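Local coordinates for uncharacterized protein (PDB 6ULO), which is of unknown function but is probably membrane-anchored and related to the Rossmann-type NADP-binding proteins, at residues 225-233 with 296-304; 278-289 with 314-322. All blocks are in the same frame, centred on the assembly; numbering follows the deposited sequence.

How the contacts relate
The two contacts adjoin at one end of the mixed sheet, on the same side of the chain's centre, their own centres about 12 Å apart. In sequence their segments alternate: 225-233, 278-289, 296-304, 314-322. Contact 2 pairs strand 277-282 with 315-318 and ties helix 283-291 to the segment that follows strand 315-318; contact 1 sets the start of helix 299-306 against the loop after strand 218-222. F286 and W289 join them. F286 CE1 lies 3.4 Å from Y232 OH and F286 CZ 3.4 Å from E227 OE2, while L297 CD2 packs 3.4 Å from W289 O. V302 CG1 also meets Q281 NE2 at 3.7 Å. No ligand or active site is known here.

Contact 1: 225-233 with 296-304; sequences NAEEYFAYP and GLRSLQVMV
Y232 lies alongside the backbone of L297-S299 and is tied to it by its own N, which donates to L297 O (3.0 Å, 163° at the hydrogen), almost straight down the carbonyl. With CG anti to its carbonyl carbon (chi1 -61°), the ring runs past the start of the helix: L297 CG touches its edge at CD2 (3.9 Å), V302 CG2 meets CE2, also near the ring plane, and the hydroxyl reaches S299 CA. Within its own segment, Y232 OH donates to E227 OE2 (2.6 Å), meeting it from above the carboxylate plane, 41° out of it; OE1 of that carboxylate is in a salt bridge with R253. S299 OG packs on E227 CB at 3.6 Å.

R298 extends from CG to NE and lays its guanidinium flat over the F230-A231 peptide, A231 N 3.6 Å above the plane and over its centre. Waters join it to the 3-10 turn: NH1 reaches E227 O and E228 O through one water each, NH2 reaches Y229 O. Another water links F230 O to S299 N.

The loop thus packs on the start of helix 299-306. L290 of neighbouring helix 283-291 touches Y232, F236 of helix 234-241 meets the Y232 ring nearly parallel, and strand 249-255 supplies R253.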
ATOM      1  N   ASN A 225       0.461   9.542   3.377  1.00 10.99           N
ATOM      2  CA  ASN A 225       0.775  10.661   4.259  1.00 12.14           C
ATOM      3  C   ASN A 225       0.241  10.427   5.660  1.00 12.19           C
ATOM      4  O   ASN A 225       0.017  11.393   6.407  1.00 12.88           O
ATOM      5  CB  ASN A 225       0.289  12.007   3.688  1.00 13.14           C
ATOM      6  CG  ASN A 225      -1.208  12.164   3.743  1.00 14.10           C
ATOM      7  OD1 ASN A 225      -1.945  11.188   3.471  1.00 15.37           O
ATOM      8  ND2 ASN A 225      -1.688  13.376   4.050  1.00 15.28           N
ATOM      9  N   ALA A 226       0.058   9.153   6.049  1.00 12.09           N
ATOM     10  CA  ALA A 226      -0.519   8.865   7.361  1.00 12.90           C
ATOM     11  C   ALA A 226       0.289   9.471   8.501  1.00 13.70           C
ATOM     12  O   ALA A 226      -0.296   9.861   9.518  1.00 13.62           O
ATOM     13  CB  ALA A 226      -0.635   7.356   7.556  1.00 13.25           C
ATOM     14  N   GLU A 227       1.616   9.582   8.339  1.00 13.14           N
ATOM     15  CA  GLU A 227       2.445  10.110   9.414  1.00 13.12           C
ATOM     16  C   GLU A 227       2.171  11.584   9.662  1.00 13.67           C
ATOM     17  O   GLU A 227       2.557  12.090  10.710  1.00 14.00           O
ATOM     18  CB  GLU A 227       3.929   9.901   9.106  1.00 12.73           C
ATOM     19  CG  GLU A 227       4.384   8.433   9.013  1.00 13.45           C
ATOM     20  CD  GLU A 227       5.673   8.335   8.248  1.00 13.15           C
ATOM     21  OE1 GLU A 227       5.601   8.412   7.005  1.00 13.14           O
ATOM     22  OE2 GLU A 227       6.751   8.217   8.868  1.00 13.22           O
ATOM     23  N   GLU A 228       1.544  12.288   8.722  1.00 14.36           N
ATOM     24  CA  GLU A 228       1.199  13.679   8.977  1.00 14.34           C
ATOM     25  C   GLU A 228       0.180  13.831  10.090  1.00 15.83           C
ATOM     26  O   GLU A 228      -0.026  14.956  10.570  1.00 17.71           O
ATOM     27  CB  GLU A 228       0.659  14.317   7.697  1.00 14.69           C
ATOM     28  CG  GLU A 228       1.689  14.363   6.581  1.00 14.56           C
ATOM     29  CD  GLU A 228       1.404  15.454   5.568  1.00 15.43           C
ATOM     30  OE1 GLU A 228       0.432  15.324   4.799  1.00 15.76           O
ATOM     31  OE2 GLU A 228       2.174  16.442   5.529  1.00 15.98           O
ATOM     32  N   TYR A 229      -0.449  12.742  10.536  1.00 15.78           N
ATOM     33  CA  TYR A 229      -1.476  12.800  11.568  1.00 17.67           C
ATOM     34  C   TYR A 229      -0.964  12.513  12.976  1.00 17.74           C
ATOM     35  O   TYR A 229      -1.767  12.545  13.921  1.00 19.33           O
ATOM     36  CB  TYR A 229      -2.613  11.830  11.230  1.00 20.33           C
ATOM     37  CG  TYR A 229      -3.379  12.242  10.019  1.00 23.80           C
ATOM     38  CD1 TYR A 229      -4.582  12.920  10.144  1.00 26.77           C
ATOM     39  CD2 TYR A 229      -2.895  11.973   8.733  1.00 24.49           C
ATOM     40  CE1 TYR A 229      -5.293  13.315   9.032  1.00 28.23           C
ATOM     41  CE2 TYR A 229      -3.604  12.373   7.605  1.00 26.70           C
ATOM     42  CZ  TYR A 229      -4.803  13.047   7.769  1.00 28.65           C
ATOM     43  OH  TYR A 229      -5.529  13.450   6.673  1.00 30.60           O
ATOM     44  N   PHE A 230       0.331  12.244  13.162  1.00 15.51           N
ATOM     45  CA  PHE A 230       0.787  11.892  14.511  1.00 15.75           C
ATOM     46  C   PHE A 230       2.275  12.170  14.685  1.00 16.62           C
ATOM     47  O   PHE A 230       3.058  12.059  13.744  1.00 16.19           O
ATOM     48  CB  PHE A 230       0.488  10.418  14.862  1.00 16.33           C
ATOM     49  CG  PHE A 230       1.010   9.397  13.853  1.00 15.39           C
ATOM     50  CD1 PHE A 230       2.331   8.948  13.888  1.00 15.72           C
ATOM     51  CD2 PHE A 230       0.156   8.864  12.891  1.00 15.17           C
ATOM     52  CE1 PHE A 230       2.777   7.977  12.987  1.00 16.17           C
ATOM     53  CE2 PHE A 230       0.593   7.909  11.999  1.00 14.59           C
ATOM     54  CZ  PHE A 230       1.902   7.471  12.041  1.00 15.19           C
ATOM     55  N   ALA A 231       2.653  12.490  15.918  1.00 17.54           N
ATOM     56  CA  ALA A 231       4.034  12.333  16.342  1.00 17.31           C
ATOM     57  C   ALA A 231       4.249  10.859  16.664  1.00 16.49           C
ATOM     58  O   ALA A 231       3.354  10.200  17.188  1.00 18.18           O
ATOM     59  CB  ALA A 231       4.321  13.213  17.563  1.00 18.12           C
ATOM     60  N   TYR A 232       5.413  10.341  16.336  1.00 16.05           N
ATOM     61  CA  TYR A 232       5.639   8.901  16.492  1.00 15.75           C
ATOM     62  C   TYR A 232       5.500   8.466  17.941  1.00 16.40           C
ATOM     63  O   TYR A 232       6.252   8.954  18.793  1.00 17.31           O
ATOM     64  CB  TYR A 232       7.044   8.553  16.036  1.00 15.30           C
ATOM     65  CG  TYR A 232       7.311   8.885  14.578  1.00 14.10           C
ATOM     66  CD1 TYR A 232       6.569   8.281  13.567  1.00 13.98           C
ATOM     67  CD2 TYR A 232       8.299   9.792  14.207  1.00 15.00           C
ATOM     68  CE1 TYR A 232       6.793   8.549  12.238  1.00 14.56           C
ATOM     69  CE2 TYR A 232       8.543  10.065  12.873  1.00 14.44           C
ATOM     70  CZ  TYR A 232       7.785   9.447  11.889  1.00 13.75           C
ATOM     71  OH  TYR A 232       8.065   9.744  10.575  1.00 14.31           O
ATOM     72  N   PRO A 233       4.583   7.554  18.262  1.00 15.59           N
ATOM     73  CA  PRO A 233       4.478   7.033  19.632  1.00 16.36           C
ATOM     74  C   PRO A 233       5.283   5.744  19.793  1.00 16.13           C
ATOM     75  O   PRO A 233       5.755   5.139  18.821  1.00 14.91           O
ATOM     76  CB  PRO A 233       2.980   6.741  19.754  1.00 17.49           C
ATOM     77  CG  PRO A 233       2.647   6.219  18.370  1.00 17.31           C
ATOM     78  CD  PRO A 233       3.477   7.082  17.408  1.00 16.34           C
ATOM     79  N   GLY A 296       8.663  14.533  20.244  1.00 22.75           N
ATOM     80  CA  GLY A 296       7.723  15.080  19.297  1.00 21.59           C
ATOM     81  C   GLY A 296       8.093  14.880  17.847  1.00 19.46           C
ATOM     82  O   GLY A 296       7.463  15.491  16.980  1.00 20.22           O
ATOM     83  N   LEU A 297       9.057  13.998  17.554  1.00 17.73           N
ATOM     84  CA  LEU A 297       9.473  13.745  16.176  1.00 15.96           C
ATOM     85  C   LEU A 297       8.302  13.316  15.307  1.00 15.96           C
ATOM     86  O   LEU A 297       7.461  12.500  15.704  1.00 16.66           O
ATOM     87  CB  LEU A 297      10.535  12.639  16.146  1.00 16.56           C
ATOM     88  CG  LEU A 297      11.184  12.368  14.789  1.00 16.33           C
ATOM     89  CD1 LEU A 297      12.050  13.583  14.396  1.00 16.59           C
ATOM     90  CD2 LEU A 297      11.994  11.068  14.852  1.00 16.78           C
ATOM     91  N   ARG A 298       8.281  13.872  14.102  1.00 15.74           N
ATOM     92  CA  ARG A 298       7.273  13.622  13.081  1.00 16.14           C
ATOM     93  C   ARG A 298       7.986  13.496  11.744  1.00 15.96           C
ATOM     94  O   ARG A 298       9.134  13.926  11.604  1.00 16.00           O
ATOM     95  CB  ARG A 298       6.309  14.821  12.968  1.00 17.65           C
ATOM     96  CG  ARG A 298       5.306  14.928  14.097  1.00 18.51           C
ATOM     97  CD  ARG A 298       4.636  16.305  14.137  1.00 19.59           C
ATOM     98  NE  ARG A 298       3.679  16.417  15.232  1.00 21.05           N
ATOM     99  CZ  ARG A 298       2.397  16.068  15.173  1.00 21.70           C
ATOM    100  NH1 ARG A 298       1.875  15.582  14.052  1.00 20.71           N
ATOM    101  NH2 ARG A 298       1.622  16.223  16.238  1.00 23.40           N
ATOM    102  N   SER A 299       7.293  12.928  10.742  1.00 15.60           N
ATOM    103  CA  SER A 299       7.924  12.757   9.428  1.00 14.95           C
ATOM    104  C   SER A 299       8.454  14.085   8.865  1.00 16.04           C
ATOM    105  O   SER A 299       9.495  14.097   8.204  1.00 16.52           O
ATOM    106  CB  SER A 299       6.975  12.080   8.430  1.00 14.96           C
ATOM    107  OG  SER A 299       5.822  12.854   8.204  1.00 14.85           O
ATOM    108  N   LEU A 300       7.755  15.206   9.100  1.00 16.39           N
ATOM    109  CA  LEU A 300       8.229  16.477   8.560  1.00 17.84           C
ATOM    110  C   LEU A 300       9.627  16.791   9.087  1.00 18.29           C
ATOM    111  O   LEU A 300      10.534  17.154   8.324  1.00 18.88           O
ATOM    112  CB  LEU A 300       7.249  17.594   8.922  1.00 18.72           C
ATOM    113  CG  LEU A 300       7.724  19.029   8.598  1.00 20.12           C
ATOM    114  CD1 LEU A 300       7.950  19.233   7.081  1.00 20.49           C
ATOM    115  CD2 LEU A 300       6.723  20.036   9.167  1.00 21.21           C
ATOM    116  N   GLN A 301       9.820  16.635  10.390  1.00 18.09           N
ATOM    117  CA  GLN A 301      11.123  16.917  10.979  1.00 19.15           C
ATOM    118  C   GLN A 301      12.194  15.955  10.468  1.00 18.66           C
ATOM    119  O   GLN A 301      13.333  16.355  10.221  1.00 18.90           O
ATOM    120  CB  GLN A 301      11.019  16.872  12.502  1.00 19.89           C
ATOM    121  CG  GLN A 301      12.364  17.108  13.186  1.00 21.14           C
ATOM    122  CD  GLN A 301      12.278  17.104  14.700  1.00 22.99           C
ATOM    123  OE1 GLN A 301      11.209  16.919  15.284  1.00 23.41           O
ATOM    124  NE2 GLN A 301      13.419  17.300  15.347  1.00 24.72           N
ATOM    125  N   VAL A 302      11.849  14.675  10.303  1.00 17.07           N
ATOM    126  CA  VAL A 302      12.767  13.721   9.677  1.00 17.07           C
ATOM    127  C   VAL A 302      13.239  14.235   8.318  1.00 17.97           C
ATOM    128  O   VAL A 302      14.428  14.160   7.974  1.00 18.14           O
ATOM    129  CB  VAL A 302      12.077  12.345   9.568  1.00 16.89           C
ATOM    130  CG1 VAL A 302      12.915  11.358   8.743  1.00 17.21           C
ATOM    131  CG2 VAL A 302      11.799  11.784  10.968  1.00 17.47           C
ATOM    132  N   MET A 303      12.305  14.751   7.526  1.00 16.98           N
ATOM    133  CA  MET A 303      12.648  15.246   6.190  1.00 17.29           C
ATOM    134  C   MET A 303      13.412  16.578   6.243  1.00 18.40           C
ATOM    135  O   MET A 303      14.348  16.766   5.470  1.00 20.05           O
ATOM    136  CB  MET A 303      11.380  15.376   5.352  1.00 16.83           C
ATOM    137  CG  MET A 303      10.772  14.015   5.047  1.00 17.32           C
ATOM    138  SD  MET A 303       9.202  14.118   4.170  1.00 15.54           S
ATOM    139  CE  MET A 303       9.732  14.981   2.676  1.00 15.85           C
ATOM    140  N   VAL A 304      13.029  17.500   7.139  1.00 19.27           N
ATOM    141  CA  VAL A 304      13.740  18.776   7.271  1.00 21.56           C
ATOM    142  C   VAL A 304      15.200  18.530   7.606  1.00 23.16           C
ATOM    143  O   VAL A 304      16.100  19.145   7.024  1.00 25.10           O
ATOM    144  CB  VAL A 304      13.064  19.657   8.336  1.00 22.30           C
ATOM    145  CG1 VAL A 304      13.985  20.838   8.726  1.00 22.82           C
ATOM    146  CG2 VAL A 304      11.734  20.187   7.822  1.00 22.40           C
TER
HETATM  147  O   HOH W   1       3.085  14.700  11.662  1.00 19.10           O
HETATM  148  O   HOH W   2      -0.897  15.890  13.097  1.00 25.10           O
HETATM  149  O   HOH W   3      -1.179  15.245  15.652  1.00 35.62           O
HETATM  150  O   HOH W   4       5.098  11.444  11.890  1.00 14.81           O
HETATM  151  O   HOH W   5       7.749  11.305  18.376  1.00 20.02           O

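Contact 2: 278-289 with 314-322; sequences YCVQKISNFQKW and GITVVDKEP
W289 and N285, one turn apart on the helix, both grip the carbonyl of K320. W289 NE1 donates to K320 O at 3.0 Å, in the carbonyl plane and on a lone pair. N285 ND2 reaches the same oxygen at 3.1 Å from above that plane, 69° out of it, although the bond is nearly straight at the hydrogen (165°). Two donors from different directions thus fix this peptide. Over one face of the indole sits P322, whose CD is 3.4 Å from the centroid of the five-membered ring and close to its normal, a CH-pi contact.

The N285 amide is itself positioned by Q281: Q281 NE2 donates to N285 OD1 at 2.7 Å, within both amide planes, while Q281 OE1 accepts a hydrogen bond from R253. Q281, extended with CG anti to its backbone N, lies beside V318, NE2 3.4 Å from V318 CG1. Outside this core, the methylenes of K288 cross the E321 carboxylate; K288 NZ is 4.2 Å from E321 OE2, beyond a salt bridge, and a water joins NZ to OE1. Another water links N285 ND2 to E321 OE2.

Further back, the strands pair in parallel, their axes 19° apart. Y278 N bonds G314 O and Y278 O takes T316 N; V280 N bonds T316 O and V280 O takes V318 N. C279 SG packs on V318 CG2 (3.7 Å), on the side covered by M303 of helix 299-306, while V280 and V317 meet on the face where H59 packs. Strands 277-282 and 315-318 are thus parallel neighbours in a mixed sheet: the chain passes from the first through helices 283-291 and 299-306 to edge strand 307-310, and a hairpin with a G1 beta bulge, G314 and I315 both facing D310, returns it as 315-318 between the two.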
ATOM      1  N   TYR A 278       6.803  13.712  -2.448  1.00 11.69           N
ATOM      2  CA  TYR A 278       7.048  12.285  -2.246  1.00 11.60           C
ATOM      3  C   TYR A 278       8.363  12.114  -1.505  1.00 11.79           C
ATOM      4  O   TYR A 278       9.276  12.943  -1.637  1.00 12.71           O
ATOM      5  CB  TYR A 278       7.076  11.574  -3.626  1.00 12.60           C
ATOM      6  CG  TYR A 278       5.715  11.646  -4.262  1.00 12.26           C
ATOM      7  CD1 TYR A 278       4.840  10.560  -4.210  1.00 12.08           C
ATOM      8  CD2 TYR A 278       5.263  12.825  -4.880  1.00 12.13           C
ATOM      9  CE1 TYR A 278       3.560  10.664  -4.739  1.00 11.81           C
ATOM     10  CE2 TYR A 278       3.987  12.937  -5.397  1.00 12.37           C
ATOM     11  CZ  TYR A 278       3.144  11.844  -5.329  1.00 11.69           C
ATOM     12  OH  TYR A 278       1.871  11.944  -5.821  1.00 12.49           O
ATOM     13  N   CYS A 279       8.504  11.020  -0.772  1.00 12.41           N
ATOM     14  CA  CYS A 279       9.715  10.817   0.005  1.00 12.81           C
ATOM     15  C   CYS A 279       9.997   9.324   0.144  1.00 12.17           C
ATOM     16  O   CYS A 279       9.098   8.529   0.469  1.00 12.65           O
ATOM     17  CB  CYS A 279       9.549  11.468   1.375  1.00 14.00           C
ATOM     18  SG  CYS A 279      10.952  11.290   2.490  1.00 14.93           S
ATOM     19  N   VAL A 280      11.251   8.944  -0.092  1.00 12.22           N
ATOM     20  CA  VAL A 280      11.723   7.593   0.219  1.00 12.79           C
ATOM     21  C   VAL A 280      12.845   7.686   1.255  1.00 12.19           C
ATOM     22  O   VAL A 280      13.507   8.720   1.400  1.00 14.05           O
ATOM     23  CB  VAL A 280      12.169   6.805  -1.032  1.00 13.65           C
ATOM     24  CG1 VAL A 280      11.011   6.674  -1.959  1.00 14.16           C
ATOM     25  CG2 VAL A 280      13.339   7.493  -1.711  1.00 15.95           C
ATOM     26  N   GLN A 281      13.066   6.582   1.962  1.00 12.63           N
ATOM     27  CA  GLN A 281      14.022   6.556   3.063  1.00 13.47           C
ATOM     28  C   GLN A 281      14.304   5.098   3.356  1.00 13.24           C
ATOM     29  O   GLN A 281      13.365   4.316   3.516  1.00 13.14           O
ATOM     30  CB  GLN A 281      13.399   7.209   4.304  1.00 12.55           C
ATOM     31  CG  GLN A 281      14.228   7.118   5.569  1.00 13.53           C
ATOM     32  CD  GLN A 281      13.603   7.864   6.738  1.00 13.41           C
ATOM     33  OE1 GLN A 281      12.392   8.162   6.734  1.00 14.69           O
ATOM     34  NE2 GLN A 281      14.426   8.178   7.743  1.00 14.85           N
ATOM     35  N   LYS A 282      15.563   4.714   3.460  1.00 12.69           N
ATOM     36  CA  LYS A 282      15.811   3.316   3.832  1.00 13.46           C
ATOM     37  C   LYS A 282      15.160   3.003   5.174  1.00 13.92           C
ATOM     38  O   LYS A 282      15.211   3.814   6.105  1.00 14.21           O
ATOM     39  CB  LYS A 282      17.318   3.028   3.882  1.00 14.76           C
ATOM     40  CG  LYS A 282      17.952   2.830   2.495  1.00 18.81           C
ATOM     41  CD  LYS A 282      19.424   2.485   2.573  1.00 23.37           C
ATOM     42  CE  LYS A 282      19.969   2.072   1.211  1.00 26.79           C
ATOM     43  NZ  LYS A 282      21.420   1.780   1.249  1.00 29.91           N
ATOM     44  N   ILE A 283      14.535   1.818   5.282  1.00 14.15           N
ATOM     45  CA  ILE A 283      13.911   1.467   6.564  1.00 13.55           C
ATOM     46  C   ILE A 283      14.944   1.430   7.686  1.00 14.13           C
ATOM     47  O   ILE A 283      14.669   1.859   8.814  1.00 13.68           O
ATOM     48  CB  ILE A 283      13.116   0.152   6.488  1.00 13.55           C
ATOM     49  CG1 ILE A 283      12.104   0.171   5.357  1.00 14.57           C
ATOM     50  CG2 ILE A 283      12.375  -0.057   7.775  1.00 14.87           C
ATOM     51  CD1 ILE A 283      11.284  -1.110   5.239  1.00 14.16           C
ATOM     52  N   SER A 284      16.162   0.972   7.390  1.00 15.12           N
ATOM     53  CA  SER A 284      17.211   0.995   8.416  1.00 17.01           C
ATOM     54  C   SER A 284      17.495   2.419   8.887  1.00 16.05           C
ATOM     55  O   SER A 284      17.723   2.652  10.085  1.00 16.26           O
ATOM     56  CB  SER A 284      18.492   0.375   7.868  1.00 18.55           C
ATOM     57  OG  SER A 284      18.963   1.137   6.771  1.00 20.67           O
ATOM     58  N   ASN A 285      17.514   3.378   7.957  1.00 16.03           N
ATOM     59  CA  ASN A 285      17.700   4.783   8.319  1.00 16.73           C
ATOM     60  C   ASN A 285      16.529   5.272   9.164  1.00 15.43           C
ATOM     61  O   ASN A 285      16.721   5.905  10.211  1.00 15.21           O
ATOM     62  CB  ASN A 285      17.867   5.609   7.033  1.00 17.22           C
ATOM     63  CG  ASN A 285      18.056   7.107   7.303  1.00 17.44           C
ATOM     64  OD1 ASN A 285      17.109   7.793   7.668  1.00 17.50           O
ATOM     65  ND2 ASN A 285      19.279   7.616   7.104  1.00 20.18           N
ATOM     66  N   PHE A 286      15.313   4.924   8.768  1.00 14.56           N
ATOM     67  CA  PHE A 286      14.140   5.321   9.534  1.00 13.18           C
ATOM     68  C   PHE A 286      14.191   4.756  10.949  1.00 13.97           C
ATOM     69  O   PHE A 286      13.815   5.439  11.894  1.00 13.52           O
ATOM     70  CB  PHE A 286      12.892   4.850   8.785  1.00 12.83           C
ATOM     71  CG  PHE A 286      11.582   5.330   9.355  1.00 13.01           C
ATOM     72  CD1 PHE A 286      11.414   6.656   9.766  1.00 13.24           C
ATOM     73  CD2 PHE A 286      10.487   4.463   9.416  1.00 13.20           C
ATOM     74  CE1 PHE A 286      10.185   7.106  10.230  1.00 13.82           C
ATOM     75  CE2 PHE A 286       9.243   4.913   9.872  1.00 13.30           C
ATOM     76  CZ  PHE A 286       9.087   6.241  10.271  1.00 13.20           C
ATOM     77  N   GLN A 287      14.666   3.521  11.108  1.00 14.45           N
ATOM     78  CA  GLN A 287      14.796   2.925  12.437  1.00 14.23           C
ATOM     79  C   GLN A 287      15.753   3.719  13.325  1.00 14.82           C
ATOM     80  O   GLN A 287      15.503   3.863  14.523  1.00 14.61           O
ATOM     81  CB  GLN A 287      15.246   1.468  12.316  1.00 15.20           C
ATOM     82  CG  GLN A 287      14.145   0.573  11.729  1.00 15.61           C
ATOM     83  CD  GLN A 287      14.678  -0.811  11.367  1.00 15.72           C
ATOM     84  OE1 GLN A 287      15.859  -0.950  11.094  1.00 17.12           O
ATOM     85  NE2 GLN A 287      13.818  -1.825  11.380  1.00 16.46           N
ATOM     86  N   LYS A 288      16.813   4.299  12.741  1.00 15.94           N
ATOM     87  CA  LYS A 288      17.672   5.209  13.498  1.00 17.68           C
ATOM     88  C   LYS A 288      16.900   6.434  13.977  1.00 16.90           C
ATOM     89  O   LYS A 288      17.008   6.841  15.141  1.00 17.10           O
ATOM     90  CB  LYS A 288      18.877   5.656  12.667  1.00 18.98           C
ATOM     91  CG  LYS A 288      19.814   4.573  12.183  1.00 21.45           C
ATOM     92  CD  LYS A 288      20.911   5.192  11.288  1.00 23.77           C
ATOM     93  CE  LYS A 288      21.987   4.196  10.928  1.00 24.61           C
ATOM     94  NZ  LYS A 288      22.766   3.722  12.122  1.00 24.43           N
ATOM     95  N   TRP A 289      16.144   7.077  13.078  1.00 15.90           N
ATOM     96  CA  TRP A 289      15.374   8.245  13.500  1.00 15.87           C
ATOM     97  C   TRP A 289      14.403   7.892  14.615  1.00 15.76           C
ATOM     98  O   TRP A 289      14.279   8.624  15.599  1.00 16.58           O
ATOM     99  CB  TRP A 289      14.635   8.859  12.299  1.00 15.87           C
ATOM    100  CG  TRP A 289      15.574   9.575  11.390  1.00 16.54           C
ATOM    101  CD1 TRP A 289      16.223   9.064  10.287  1.00 17.92           C
ATOM    102  CD2 TRP A 289      15.952  10.951  11.474  1.00 18.28           C
ATOM    103  NE1 TRP A 289      17.008  10.047   9.707  1.00 18.60           N
ATOM    104  CE2 TRP A 289      16.846  11.206  10.414  1.00 18.46           C
ATOM    105  CE3 TRP A 289      15.631  11.993  12.356  1.00 19.12           C
ATOM    106  CZ2 TRP A 289      17.426  12.447  10.223  1.00 20.05           C
ATOM    107  CZ3 TRP A 289      16.208  13.228  12.150  1.00 19.24           C
ATOM    108  CH2 TRP A 289      17.084  13.440  11.095  1.00 20.40           C
ATOM    109  N   GLY A 314       9.674  17.344  -6.907  1.00 13.36           N
ATOM    110  CA  GLY A 314       8.943  17.149  -5.674  1.00 13.70           C
ATOM    111  C   GLY A 314       9.134  15.795  -5.020  1.00 13.33           C
ATOM    112  O   GLY A 314       8.155  15.159  -4.625  1.00 13.35           O
ATOM    113  N   ILE A 315      10.374  15.328  -4.917  1.00 13.17           N
ATOM    114  CA  ILE A 315      10.680  14.078  -4.244  1.00 13.10           C
ATOM    115  C   ILE A 315      11.973  14.238  -3.441  1.00 13.45           C
ATOM    116  O   ILE A 315      12.925  14.883  -3.892  1.00 13.92           O
ATOM    117  CB  ILE A 315      10.694  12.896  -5.243  1.00 13.12           C
ATOM    118  CG1 ILE A 315      11.002  11.578  -4.519  1.00 13.58           C
ATOM    119  CG2 ILE A 315      11.675  13.169  -6.399  1.00 14.56           C
ATOM    120  CD1 ILE A 315      10.697  10.319  -5.358  1.00 14.71           C
ATOM    121  N   THR A 316      11.990  13.634  -2.255  1.00 13.14           N
ATOM    122  CA  THR A 316      13.101  13.682  -1.309  1.00 13.06           C
ATOM    123  C   THR A 316      13.565  12.263  -0.996  1.00 13.69           C
ATOM    124  O   THR A 316      12.752  11.330  -0.933  1.00 13.82           O
ATOM    125  CB  THR A 316      12.615  14.389  -0.028  1.00 14.45           C
ATOM    126  OG1 THR A 316      12.470  15.790  -0.285  1.00 15.41           O
ATOM    127  CG2 THR A 316      13.545  14.222   1.136  1.00 15.29           C
ATOM    128  N   VAL A 317      14.879  12.103  -0.831  1.00 14.41           N
ATOM    129  CA  VAL A 317      15.465  10.910  -0.227  1.00 15.80           C
ATOM    130  C   VAL A 317      15.966  11.317   1.144  1.00 16.05           C
ATOM    131  O   VAL A 317      16.789  12.228   1.253  1.00 16.87           O
ATOM    132  CB  VAL A 317      16.635  10.372  -1.063  1.00 17.09           C
ATOM    133  CG1 VAL A 317      17.273   9.166  -0.389  1.00 17.67           C
ATOM    134  CG2 VAL A 317      16.206  10.095  -2.507  1.00 17.89           C
ATOM    135  N   VAL A 318      15.506  10.642   2.193  1.00 15.57           N
ATOM    136  CA  VAL A 318      16.082  10.861   3.518  1.00 16.70           C
ATOM    137  C   VAL A 318      17.276   9.924   3.633  1.00 18.34           C
ATOM    138  O   VAL A 318      17.117   8.723   3.922  1.00 19.46           O
ATOM    139  CB  VAL A 318      15.085  10.660   4.661  1.00 16.41           C
ATOM    140  CG1 VAL A 318      15.794  10.783   6.006  1.00 16.92           C
ATOM    141  CG2 VAL A 318      13.950  11.676   4.572  1.00 17.74           C
ATOM    142  N   ASP A 319      18.465  10.468   3.376  1.00 20.99           N
ATOM    143  CA  ASP A 319      19.691   9.700   3.371  1.00 24.05           C
ATOM    144  C   ASP A 319      20.644  10.130   4.479  1.00 24.96           C
ATOM    145  O   ASP A 319      21.748   9.586   4.566  1.00 28.14           O
ATOM    146  CB  ASP A 319      20.372   9.779   1.993  1.00 26.89           C
ATOM    147  CG  ASP A 319      20.513  11.204   1.470  1.00 29.52           C
ATOM    148  OD1 ASP A 319      20.201  12.171   2.202  1.00 29.26           O
ATOM    149  OD2 ASP A 319      20.917  11.354   0.295  1.00 32.42           O
ATOM    150  N   LYS A 320      20.242  11.072   5.332  1.00 23.75           N
ATOM    151  CA  LYS A 320      21.047  11.570   6.437  1.00 24.88           C
ATOM    152  C   LYS A 320      20.459  11.060   7.737  1.00 25.13           C
ATOM    153  O   LYS A 320      19.315  10.618   7.796  1.00 23.46           O
ATOM    154  CB  LYS A 320      21.059  13.101   6.432  1.00 26.15           C
ATOM    155  CG  LYS A 320      21.771  13.699   5.219  1.00 28.13           C
ATOM    156  CD  LYS A 320      21.688  15.238   5.148  1.00 31.45           C
ATOM    157  CE  LYS A 320      20.312  15.744   4.715  1.00 33.28           C
ATOM    158  NZ  LYS A 320      20.276  17.224   4.537  1.00 34.68           N
ATOM    159  N   GLU A 321      21.250  11.132   8.785  1.00 25.25           N
ATOM    160  CA  GLU A 321      20.882  10.494  10.030  1.00 26.95           C
ATOM    161  C   GLU A 321      20.673  11.498  11.140  1.00 28.65           C
ATOM    162  O   GLU A 321      21.191  12.624  11.098  1.00 28.21           O
ATOM    163  CB  GLU A 321      21.957   9.488  10.436  1.00 27.64           C
ATOM    164  CG  GLU A 321      22.061   8.399   9.434  1.00 29.62           C
ATOM    165  CD  GLU A 321      23.184   7.435   9.705  1.00 30.69           C
ATOM    166  OE1 GLU A 321      23.969   7.646  10.654  1.00 31.06           O
ATOM    167  OE2 GLU A 321      23.266   6.450   8.950  1.00 31.34           O
ATOM    168  N   PRO A 322      19.923  11.111  12.170  1.00 29.87           N
ATOM    169  CA  PRO A 322      19.661  12.035  13.264  1.00 31.49           C
ATOM    170  C   PRO A 322      20.972  12.402  13.931  1.00 33.51           C
ATOM    171  O   PRO A 322      21.841  11.554  14.149  1.00 34.18           O
ATOM    172  CB  PRO A 322      18.760  11.222  14.201  1.00 30.69           C
ATOM    173  CG  PRO A 322      19.066   9.795  13.873  1.00 30.30           C
ATOM    174  CD  PRO A 322      19.271   9.805  12.391  1.00 29.88           C
TER
HETATM  175  O   HOH W   6      17.915   6.351   3.098  1.00 21.82           O
HETATM  176  O   HOH W   7      21.447   5.804   6.865  1.00 40.89           O
HETATM  177  O   HOH W   8      25.196   5.532  11.566  1.00 23.56           O